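Local coordinates for protein oligoribonuclease (Colwellia psychrerythraea, PDB 6A4D) that probably hydrolyses very short RNA fragments as an exonuclease of the RNase H-like clan, with a nitrophenyl thymidine phosphate bound as a substrate-like ligand, at residues A[14-19]-A[26-31]; A[21-26]-A[116-121]; A[6-11]-A[102-107]. The protein carries 1 engineered substitution. One frame throughout, in Å; residues are numbered along the deposited sequence.

Interaction 1: A[14-19]-A[26-31]; sequences LDLEMT and DVILEI. With 9RC (5'-O-[(S)-hydroxy(4-nitrophenoxy)phosphoryl]thymidine), chain D.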
# COMPACT_ATOMS: atom_id res chain seq x y z
N LEU A 14 -7.67 -9.73 3.44
CA LEU A 14 -8.64 -9.18 4.34
C LEU A 14 -9.35 -7.96 3.86
O LEU A 14 -8.95 -7.28 2.91
CB LEU A 14 -8.02 -8.95 5.69
CG LEU A 14 -6.78 -8.10 5.81
CD1 LEU A 14 -7.20 -6.66 5.89
CD2 LEU A 14 -6.05 -8.46 7.10
N ASP A 15 -10.45 -7.67 4.53
CA ASP A 15 -11.15 -6.45 4.26
C ASP A 15 -11.71 -5.95 5.57
O ASP A 15 -12.05 -6.75 6.42
CB ASP A 15 -12.24 -6.67 3.22
CG ASP A 15 -13.05 -5.39 2.91
OD1 ASP A 15 -12.42 -4.38 2.52
OD2 ASP A 15 -14.30 -5.43 3.08
N LEU A 16 -11.78 -4.62 5.69
CA LEU A 16 -12.24 -3.94 6.89
C LEU A 16 -13.31 -2.93 6.51
O LEU A 16 -13.29 -2.36 5.43
CB LEU A 16 -11.11 -3.13 7.53
CG LEU A 16 -9.94 -3.82 8.23
CD1 LEU A 16 -9.15 -2.84 9.09
CD2 LEU A 16 -10.35 -4.97 9.09
N GLU A 17 -14.24 -2.68 7.43
CA GLU A 17 -15.09 -1.50 7.34
C GLU A 17 -14.69 -0.63 8.52
O GLU A 17 -14.30 -1.16 9.58
CB GLU A 17 -16.57 -1.88 7.36
CG GLU A 17 -17.05 -2.83 6.25
CD GLU A 17 -16.51 -2.46 4.87
OE1 GLU A 17 -16.61 -1.27 4.49
OE2 GLU A 17 -15.93 -3.34 4.19
N MET A 18 -14.75 0.68 8.31
CA MET A 18 -14.41 1.65 9.32
C MET A 18 -15.51 2.75 9.38
O MET A 18 -16.48 2.71 8.64
CB MET A 18 -13.09 2.27 8.93
CG MET A 18 -11.98 1.29 8.68
SD MET A 18 -11.90 0.59 7.00
CE MET A 18 -10.14 0.65 6.73
N THR A 19 -15.32 3.74 10.23
CA THR A 19 -16.29 4.85 10.40
C THR A 19 -15.89 6.02 9.55
O THR A 19 -16.52 7.07 9.59
CB THR A 19 -16.35 5.39 11.87
OG1 THR A 19 -15.02 5.65 12.35
CG2 THR A 19 -17.00 4.40 12.73
N ASP A 26 -11.07 7.88 13.17
CA ASP A 26 -11.96 6.73 12.88
C ASP A 26 -11.47 5.40 13.41
O ASP A 26 -10.31 5.18 13.58
CB ASP A 26 -12.18 6.61 11.35
CG ASP A 26 -12.82 7.85 10.78
OD1 ASP A 26 -13.70 8.40 11.48
OD2 ASP A 26 -12.40 8.33 9.70
N VAL A 27 -12.42 4.50 13.59
CA VAL A 27 -12.27 3.22 14.26
C VAL A 27 -12.82 2.12 13.36
O VAL A 27 -13.52 2.39 12.39
CB VAL A 27 -13.03 3.16 15.62
CG1 VAL A 27 -12.43 4.13 16.59
CG2 VAL A 27 -14.51 3.44 15.47
N ILE A 28 -12.50 0.88 13.71
CA ILE A 28 -12.85 -0.26 12.88
C ILE A 28 -14.22 -0.80 13.25
O ILE A 28 -14.49 -1.06 14.45
CB ILE A 28 -11.82 -1.39 13.05
CG1 ILE A 28 -10.45 -0.91 12.65
CG2 ILE A 28 -12.26 -2.62 12.26
CD1 ILE A 28 -9.40 -1.90 13.05
N LEU A 29 -15.06 -1.03 12.23
CA LEU A 29 -16.39 -1.64 12.44
C LEU A 29 -16.50 -3.13 12.15
O LEU A 29 -17.31 -3.82 12.77
CB LEU A 29 -17.44 -0.87 11.64
CG LEU A 29 -17.58 0.58 12.11
CD1 LEU A 29 -18.61 1.27 11.25
CD2 LEU A 29 -17.95 0.64 13.59
N GLU A 30 -15.68 -3.63 11.24
CA GLU A 30 -15.78 -5.02 10.80
C GLU A 30 -14.45 -5.50 10.29
O GLU A 30 -13.70 -4.72 9.72
CB GLU A 30 -16.79 -5.15 9.66
CG GLU A 30 -17.38 -6.53 9.46
CD GLU A 30 -18.19 -6.66 8.16
OE1 GLU A 30 -18.08 -5.82 7.25
OE2 GLU A 30 -18.93 -7.65 8.04
N ILE A 31 -14.19 -6.79 10.48
CA ILE A 31 -13.06 -7.45 9.89
C ILE A 31 -13.46 -8.85 9.34
O ILE A 31 -14.22 -9.59 9.95
CB ILE A 31 -11.87 -7.51 10.91
CG1 ILE A 31 -10.65 -8.20 10.30
CG2 ILE A 31 -12.23 -8.21 12.23
CD1 ILE A 31 -9.38 -7.92 11.07
OAJ 9RC D . -16.01 6.88 4.63
CAE 9RC D . -15.90 6.40 3.51
NAI 9RC D . -16.41 7.11 2.42
CAL 9RC D . -16.31 6.61 1.13
OAS 9RC D . -16.81 7.26 0.22
CAT 9RC D . -15.69 5.40 0.90
CAU 9RC D . -15.59 4.89 -0.41
CAF 9RC D . -15.17 4.72 1.99
NAB 9RC D . -15.27 5.22 3.31
CAA 9RC D . -14.70 4.48 4.49
OAC 9RC D . -13.76 3.49 4.04
CAD 9RC D . -15.75 3.72 5.27
CAH 9RC D . -15.63 2.34 4.69
OAK 9RC D . -16.01 1.32 5.60
CAG 9RC D . -14.19 2.20 4.49
CAR 9RC D . -13.88 1.05 3.47
OAQ 9RC D . -14.35 1.29 2.10
PAP 9RC D . -15.32 0.21 1.29
OAO 9RC D . -14.59 -1.06 0.97
OAN 9RC D . -16.52 0.00 2.31
OAM 9RC D . -16.03 0.89 0.02
CAV 9RC D . -15.78 0.71 -1.31
CAW 9RC D . -16.19 1.78 -2.12
CAY 9RC D . -16.01 1.74 -3.49
CBA 9RC D . -15.40 0.62 -4.07
NBB 9RC D . -15.25 0.62 -5.39
OBD 9RC D . -13.92 0.96 -5.98
OBC 9RC D . -16.46 0.32 -6.23
CAZ 9RC D . -14.99 -0.47 -3.28
CAX 9RC D . -15.18 -0.43 -1.89
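The side chains of Glu17 and Glu30 run side by side on one face of the antiparallel pair formed by strands 11-18 and 28-36, their carboxylate planes turned 68° against each other. They do not meet oxygen to oxygen: Glu30 OE1 comes to the aliphatic Glu17 CG at 3.3 Å and has no polar partner in the model, while Glu30 OE2 is held by Arg77. Glu17 OE1 turns to the nucleotide, where the sugar hydroxyl OAK donates to it at 2.9 Å. The same OAK accepts from the backbone N of Met18, 3.1 Å away, so two neighbouring residues fix the sugar.

Behind these side chains, Glu17 O takes two backbone donors from the same face of its carbonyl plane, Leu29 N at 2.8 Å and Glu30 N at 3.3 Å. Two residues facing one make a classic beta bulge, and the register slips by one before Met18 pairs with Ile28. The face that carries Leu16, Met18, Ile28 and Ile31 is apolar and tight at its far end, where Leu16 CD2 presses on Ile31 CG1 at 3.5 Å. Near the turn, a chi1 of 50° sets Thr19 OG1 opposite Val27 N, which donates to it at 3.1 Å.

This is a bulged beta hairpin whose first strand carries the Asp-X-Glu sequence familiar from DnaQ-like exonucleases and lines the nucleotide site.

Interaction 2: A[21-26]-A[116-121]; sequences LEPVED and RRFINK. With 9RC (5'-O-[(S)-hydroxy(4-nitrophenoxy)phosphoryl]thymidine), chain D; 9RC (5'-O-[(S)-hydroxy(4-nitrophenoxy)phosphoryl]thymidine), chain C.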
# COMPACT_ATOMS: atom_id res chain seq x y z
N LEU A 21 -12.43 7.53 6.68
CA LEU A 21 -11.15 7.41 6.00
C LEU A 21 -9.90 7.72 6.81
O LEU A 21 -8.80 7.44 6.35
CB LEU A 21 -11.11 8.33 4.77
CG LEU A 21 -11.82 7.89 3.49
CD1 LEU A 21 -11.52 6.47 2.99
CD2 LEU A 21 -13.30 8.04 3.70
N GLU A 22 -10.05 8.31 7.98
CA GLU A 22 -8.92 8.86 8.72
C GLU A 22 -8.68 8.09 10.03
O GLU A 22 -9.48 8.18 10.96
CB GLU A 22 -9.12 10.36 8.94
CG GLU A 22 -8.36 11.22 7.93
CD GLU A 22 -6.85 10.92 7.94
OE1 GLU A 22 -6.32 10.56 9.06
OE2 GLU A 22 -6.20 10.98 6.84
N PRO A 23 -7.59 7.32 10.10
CA PRO A 23 -7.42 6.51 11.30
C PRO A 23 -7.22 7.33 12.57
O PRO A 23 -7.51 6.83 13.66
CB PRO A 23 -6.14 5.73 11.01
CG PRO A 23 -5.96 5.77 9.55
CD PRO A 23 -6.50 7.09 9.13
N VAL A 24 -6.72 8.56 12.41
CA VAL A 24 -6.54 9.49 13.54
C VAL A 24 -7.84 9.58 14.36
O VAL A 24 -7.81 9.38 15.57
CB VAL A 24 -5.98 10.85 13.07
CG1 VAL A 24 -5.97 11.87 14.21
CG2 VAL A 24 -4.55 10.68 12.53
N GLU A 25 -8.98 9.74 13.69
CA GLU A 25 -10.30 9.87 14.34
C GLU A 25 -11.18 8.65 14.25
O GLU A 25 -12.01 8.46 15.13
CB GLU A 25 -11.13 10.99 13.66
CG GLU A 25 -10.38 12.24 13.22
CD GLU A 25 -9.69 12.95 14.37
OE1 GLU A 25 -9.81 12.51 15.53
OE2 GLU A 25 -9.04 13.99 14.11
N ASP A 26 -11.07 7.88 13.17
CA ASP A 26 -11.96 6.73 12.88
C ASP A 26 -11.47 5.40 13.41
O ASP A 26 -10.31 5.18 13.58
CB ASP A 26 -12.18 6.61 11.35
CG ASP A 26 -12.82 7.85 10.78
OD1 ASP A 26 -13.70 8.40 11.48
OD2 ASP A 26 -12.40 8.33 9.70
N ARG A 116 -4.32 -1.29 6.19
CA ARG A 116 -3.17 -1.59 7.02
C ARG A 116 -2.87 -0.44 7.98
O ARG A 116 -2.33 -0.65 9.05
CB ARG A 116 -1.97 -1.91 6.12
CG ARG A 116 -0.63 -2.13 6.79
CD ARG A 116 0.27 -2.90 5.82
NE ARG A 116 1.16 -3.71 6.61
CZ ARG A 116 1.71 -4.85 6.27
NH1 ARG A 116 1.58 -5.39 5.07
NH2 ARG A 116 2.50 -5.40 7.16
N ARG A 117 -3.26 0.76 7.59
CA ARG A 117 -3.24 1.91 8.50
C ARG A 117 -4.06 1.72 9.78
O ARG A 117 -3.62 2.11 10.88
CB ARG A 117 -3.80 3.15 7.81
CG ARG A 117 -2.94 3.71 6.72
CD ARG A 117 -3.69 4.81 5.96
NE ARG A 117 -3.65 6.13 6.64
CZ ARG A 117 -4.47 7.14 6.40
NH1 ARG A 117 -5.48 7.03 5.52
NH2 ARG A 117 -4.31 8.28 7.06
N PHE A 118 -5.28 1.21 9.65
CA PHE A 118 -6.12 1.01 10.79
C PHE A 118 -5.59 -0.24 11.53
O PHE A 118 -5.64 -0.30 12.76
CB PHE A 118 -7.57 0.76 10.40
CG PHE A 118 -8.31 1.99 9.99
CD1 PHE A 118 -8.13 2.55 8.71
CD2 PHE A 118 -9.26 2.56 10.83
CE1 PHE A 118 -8.83 3.70 8.33
CE2 PHE A 118 -9.98 3.71 10.45
CZ PHE A 118 -9.78 4.26 9.19
N ILE A 119 -5.14 -1.27 10.78
CA ILE A 119 -4.65 -2.50 11.42
C ILE A 119 -3.44 -2.13 12.27
O ILE A 119 -3.33 -2.54 13.43
CB ILE A 119 -4.26 -3.58 10.40
CG1 ILE A 119 -5.48 -4.09 9.64
CG2 ILE A 119 -3.54 -4.76 11.07
CD1 ILE A 119 -6.30 -5.12 10.33
N ASN A 120 -2.56 -1.33 11.70
CA ASN A 120 -1.36 -0.90 12.38
C ASN A 120 -1.69 -0.11 13.64
O ASN A 120 -1.16 -0.41 14.66
CB ASN A 120 -0.42 -0.09 11.46
CG ASN A 120 0.66 0.67 12.24
OD1 ASN A 120 0.37 1.68 12.92
ND2 ASN A 120 1.89 0.21 12.14
N LYS A 121 -2.52 0.92 13.57
CA LYS A 121 -2.95 1.65 14.82
C LYS A 121 -3.64 0.80 15.88
O LYS A 121 -3.24 0.81 17.04
CB LYS A 121 -3.86 2.81 14.48
CG LYS A 121 -4.12 3.73 15.64
CD LYS A 121 -4.75 5.03 15.18
CE LYS A 121 -5.29 5.79 16.38
NZ LYS A 121 -5.76 7.16 16.04
OAJ 9RC D . -16.01 6.88 4.63
CAE 9RC D . -15.90 6.40 3.51
NAI 9RC D . -16.41 7.11 2.42
CAL 9RC D . -16.31 6.61 1.13
OAS 9RC D . -16.81 7.26 0.22
CAT 9RC D . -15.69 5.40 0.90
CAU 9RC D . -15.59 4.89 -0.41
CAF 9RC D . -15.17 4.72 1.99
NAB 9RC D . -15.27 5.22 3.31
CAA 9RC D . -14.70 4.48 4.49
OAC 9RC D . -13.76 3.49 4.04
CAD 9RC D . -15.75 3.72 5.27
CAH 9RC D . -15.63 2.34 4.69
OAK 9RC D . -16.01 1.32 5.60
CAG 9RC D . -14.19 2.20 4.49
CAR 9RC D . -13.88 1.05 3.47
OAQ 9RC D . -14.35 1.29 2.10
PAP 9RC D . -15.32 0.21 1.29
OAO 9RC D . -14.59 -1.06 0.97
OAN 9RC D . -16.52 0.00 2.31
OAM 9RC D . -16.03 0.89 0.02
CAV 9RC D . -15.78 0.71 -1.31
CAW 9RC D . -16.19 1.78 -2.12
CAY 9RC D . -16.01 1.74 -3.49
CBA 9RC D . -15.40 0.62 -4.07
NBB 9RC D . -15.25 0.62 -5.39
OBD 9RC D . -13.92 0.96 -5.98
OBC 9RC D . -16.46 0.32 -6.23
CAZ 9RC D . -14.99 -0.47 -3.28
CAX 9RC D . -15.18 -0.43 -1.89
OAJ 9RC C . -8.92 5.13 0.82
CAE 9RC C . -9.74 5.68 0.09
NAI 9RC C . -9.67 7.06 -0.08
CAL 9RC C . -10.60 7.71 -0.91
OAS 9RC C . -10.49 8.94 -1.03
CAT 9RC C . -11.58 6.98 -1.58
CAU 9RC C . -12.52 7.59 -2.43
CAF 9RC C . -11.64 5.61 -1.38
NAB 9RC C . -10.70 4.98 -0.53
CAA 9RC C . -10.73 3.54 -0.28
OAC 9RC C . -10.31 2.80 -1.40
CAD 9RC C . -12.15 3.09 -0.04
CAH 9RC C . -12.00 1.63 -0.16
OAK 9RC C . -11.71 1.14 1.12
CAG 9RC C . -10.79 1.49 -1.08
CAR 9RC C . -11.26 0.90 -2.37
OAQ 9RC C . -10.15 0.97 -3.25
PAP 9RC C . -10.33 0.46 -4.73
OAO 9RC C . -8.83 0.46 -5.31
OAN 9RC C . -11.06 1.53 -5.45
OAM 9RC C . -11.07 -0.89 -4.46
CAV 9RC C . -11.65 -1.96 -5.13
CAW 9RC C . -12.21 -3.04 -4.35
CAY 9RC C . -12.77 -4.21 -4.99
CBA 9RC C . -12.81 -4.30 -6.41
NBB 9RC C . -13.31 -5.34 -7.18
OBD 9RC C . -14.25 -5.10 -8.48
OBC 9RC C . -12.89 -6.62 -6.90
CAZ 9RC C . -12.27 -3.22 -7.12
CAX 9RC C . -11.69 -2.07 -6.53
O HOH W 1 -7.76 8.51 4.17
O HOH W 2 -7.63 7.72 17.90
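Pro23 is the tight centre of this contact, pressed against Phe118 and Arg117 of helix 112-122. Its CG sits over one face of the Phe118 ring, 4.1 Å from the centroid and 23° off the normal, a CH-pi contact shifted toward the rim. Its CD lies over one face of the Arg117 guanidinium, 3.2 Å from NH2. Asp26 adds its CB at the edge of the phenyl ring, 3.7 Å from CE2. The loop is braced from within, since Asp26 OD2 accepts a hydrogen bond from the backbone N of Glu22 at 2.9 Å.

The looser, polar rim faces the second subunit, whose Asn120 packs on both Glu22 and Arg117. Here Glu22 OE2 meets Arg117 NH2 in the guanidinium plane, a nearly straight but weak salt bridge of 3.3 Å, with the carboxylate turned 73° from that plane. Arg117 NH1 is held by Gln114, and a water bridges it to Leu21 O. On the solvent side Lys121, anti at chi1 (-169°) and extended throughout, reaches along the loop so that NZ donates to Pro23 O at 3.0 Å; a second water links the same amine to Val24 O. With an alanine at Arg117, Pro23 would probably lose the flat surface beneath its CD and Glu22 would be left without this positive mate.

Leu21 faces the other way: its CD1 is 3.5 Å from CAE of one bound nucleotide, and its CD2 touches the base of the other. The arrangement, a hairpin loop seated on a helix with a leucine set between two bases, fits the leucine wedge of oligoribonuclease active sites.

Interaction 3: A[6-11]-A[102-107]; sequences GNDSNL and QGKSPM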
# COMPACT_ATOMS: atom_id res chain seq x y z
N GLY A 6 -0.09 -24.11 6.74
CA GLY A 6 1.28 -23.94 7.12
C GLY A 6 2.22 -23.67 5.97
O GLY A 6 3.41 -23.42 6.20
N ASN A 7 1.71 -23.71 4.74
CA ASN A 7 2.58 -23.53 3.55
C ASN A 7 3.07 -22.10 3.42
O ASN A 7 2.30 -21.17 3.39
CB ASN A 7 1.79 -23.90 2.29
CG ASN A 7 2.61 -23.75 1.02
OD1 ASN A 7 3.43 -22.85 0.90
ND2 ASN A 7 2.40 -24.65 0.07
N ASP A 8 4.35 -21.92 3.26
CA ASP A 8 4.97 -20.62 3.23
C ASP A 8 4.47 -19.66 2.12
O ASP A 8 4.82 -18.52 2.16
CB ASP A 8 6.48 -20.80 3.05
CG ASP A 8 7.16 -21.33 4.31
OD1 ASP A 8 6.54 -22.17 5.03
OD2 ASP A 8 8.33 -20.91 4.57
N SER A 9 3.74 -20.14 1.12
CA SER A 9 3.38 -19.35 0.02
C SER A 9 1.90 -18.99 0.12
O SER A 9 1.39 -18.25 -0.69
CB SER A 9 3.83 -20.06 -1.26
OG SER A 9 2.91 -21.03 -1.69
N ASN A 10 1.23 -19.39 1.19
CA ASN A 10 -0.15 -18.97 1.40
C ASN A 10 -0.34 -17.41 1.53
O ASN A 10 0.48 -16.71 2.05
CB ASN A 10 -0.74 -19.69 2.58
CG ASN A 10 -0.83 -21.20 2.37
OD1 ASN A 10 -0.84 -21.71 1.22
ND2 ASN A 10 -0.92 -21.92 3.48
N LEU A 11 -1.44 -16.92 1.02
CA LEU A 11 -1.76 -15.53 1.09
C LEU A 11 -2.88 -15.25 2.09
O LEU A 11 -3.91 -15.91 2.07
CB LEU A 11 -2.12 -15.07 -0.32
CG LEU A 11 -0.99 -15.21 -1.31
CD1 LEU A 11 -1.61 -15.03 -2.69
CD2 LEU A 11 0.12 -14.19 -0.99
N GLN A 102 4.68 -16.79 10.24
CA GLN A 102 4.87 -15.42 10.54
C GLN A 102 5.81 -14.80 9.50
O GLN A 102 6.73 -15.44 9.01
CB GLN A 102 5.42 -15.34 11.99
CG GLN A 102 5.60 -13.96 12.64
CD GLN A 102 6.72 -13.22 11.97
OE1 GLN A 102 7.80 -13.76 11.77
NE2 GLN A 102 6.46 -11.98 11.58
N GLY A 103 5.57 -13.54 9.13
CA GLY A 103 6.48 -12.82 8.26
C GLY A 103 6.48 -13.20 6.79
O GLY A 103 7.31 -12.70 6.07
N LYS A 104 5.58 -14.08 6.36
CA LYS A 104 5.57 -14.61 4.99
C LYS A 104 4.58 -13.95 4.04
O LYS A 104 4.93 -13.54 2.98
CB LYS A 104 5.21 -16.08 5.00
CG LYS A 104 6.08 -16.91 5.92
CD LYS A 104 7.56 -16.81 5.63
CE LYS A 104 7.93 -17.48 4.34
NZ LYS A 104 9.41 -17.68 4.33
N SER A 105 3.33 -13.85 4.46
CA SER A 105 2.29 -13.33 3.61
C SER A 105 2.28 -11.79 3.65
O SER A 105 2.22 -11.21 4.73
CB SER A 105 0.95 -13.86 4.06
OG SER A 105 -0.06 -13.48 3.14
N PRO A 106 2.34 -11.15 2.47
CA PRO A 106 1.86 -9.78 2.48
C PRO A 106 0.37 -9.73 2.84
O PRO A 106 -0.28 -10.73 2.90
CB PRO A 106 2.07 -9.31 1.04
CG PRO A 106 1.90 -10.58 0.22
CD PRO A 106 2.47 -11.69 1.10
N MET A 107 -0.09 -8.54 3.20
CA MET A 107 -1.49 -8.24 3.34
C MET A 107 -2.08 -8.00 1.97
O MET A 107 -1.59 -7.16 1.26
CB MET A 107 -1.60 -7.01 4.23
CG MET A 107 -2.93 -6.90 4.88
SD MET A 107 -3.09 -5.41 5.88
CE MET A 107 -2.10 -5.84 7.32
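A type I beta turn from Asn7 to Asn10, combined with an Asx turn, leads into strand 11-18, and it meets the loop before strand 107-109 through Asp8 and Lys104. Asn7 OD1 closes the Asx turn by accepting a hydrogen bond from the backbone N of Ser9 at 2.7 Å, which holds Asp8 at the corner. From there Asp8 OD2 faces Lys104 NZ at 3.4 Å, a weak salt bridge. The lysine chain is bent at chi2 and chi3 (-56° and -70°), which folds it back so that CE also lies 3.8 Å from Asp8 CB.

Deeper in, Ser105 OG lies 3.4 Å from Leu11 CA. This hydroxyl donates to Pro106 O at 2.8 Å, in the carbonyl plane and on a lone pair, and is also bonded to the backbone N of Ile12, so the hydroxyl is tied both to its own loop and to the start of strand 11-18. Leu11 CD2 then rests on Pro106 CD at 4.0 Å, the apolar end of the contact. Arg146 of the second subunit packs on both Leu11 and Pro106 and bonds to Ser9 O.

The whole is the entry to two neighbouring parallel strands of the central mixed sheet, where the second subunit also packs.

In the fold
From the N terminus, the turn at 6-11 opens interaction 3, which closes only at 102-107, just before strand 107-109. Within that long loop, interaction 1 is nested: it pairs strands 11-18 and 28-36 into a hairpin. The hairpin's connecting loop, 21-26, crosses both to reach helix 112-122 in interaction 2, beyond the end of interaction 3. Interactions 1 and 2 share Asp26 and lie on each other, with Met18 CE 3.4 Å from Phe118 CD1, and both touch the same nucleotide. Interaction 3 sits about 22 Å from interaction 1, between centres, joined through Met107, which packs on Leu14 and on Arg116 and Ile119 of the helix.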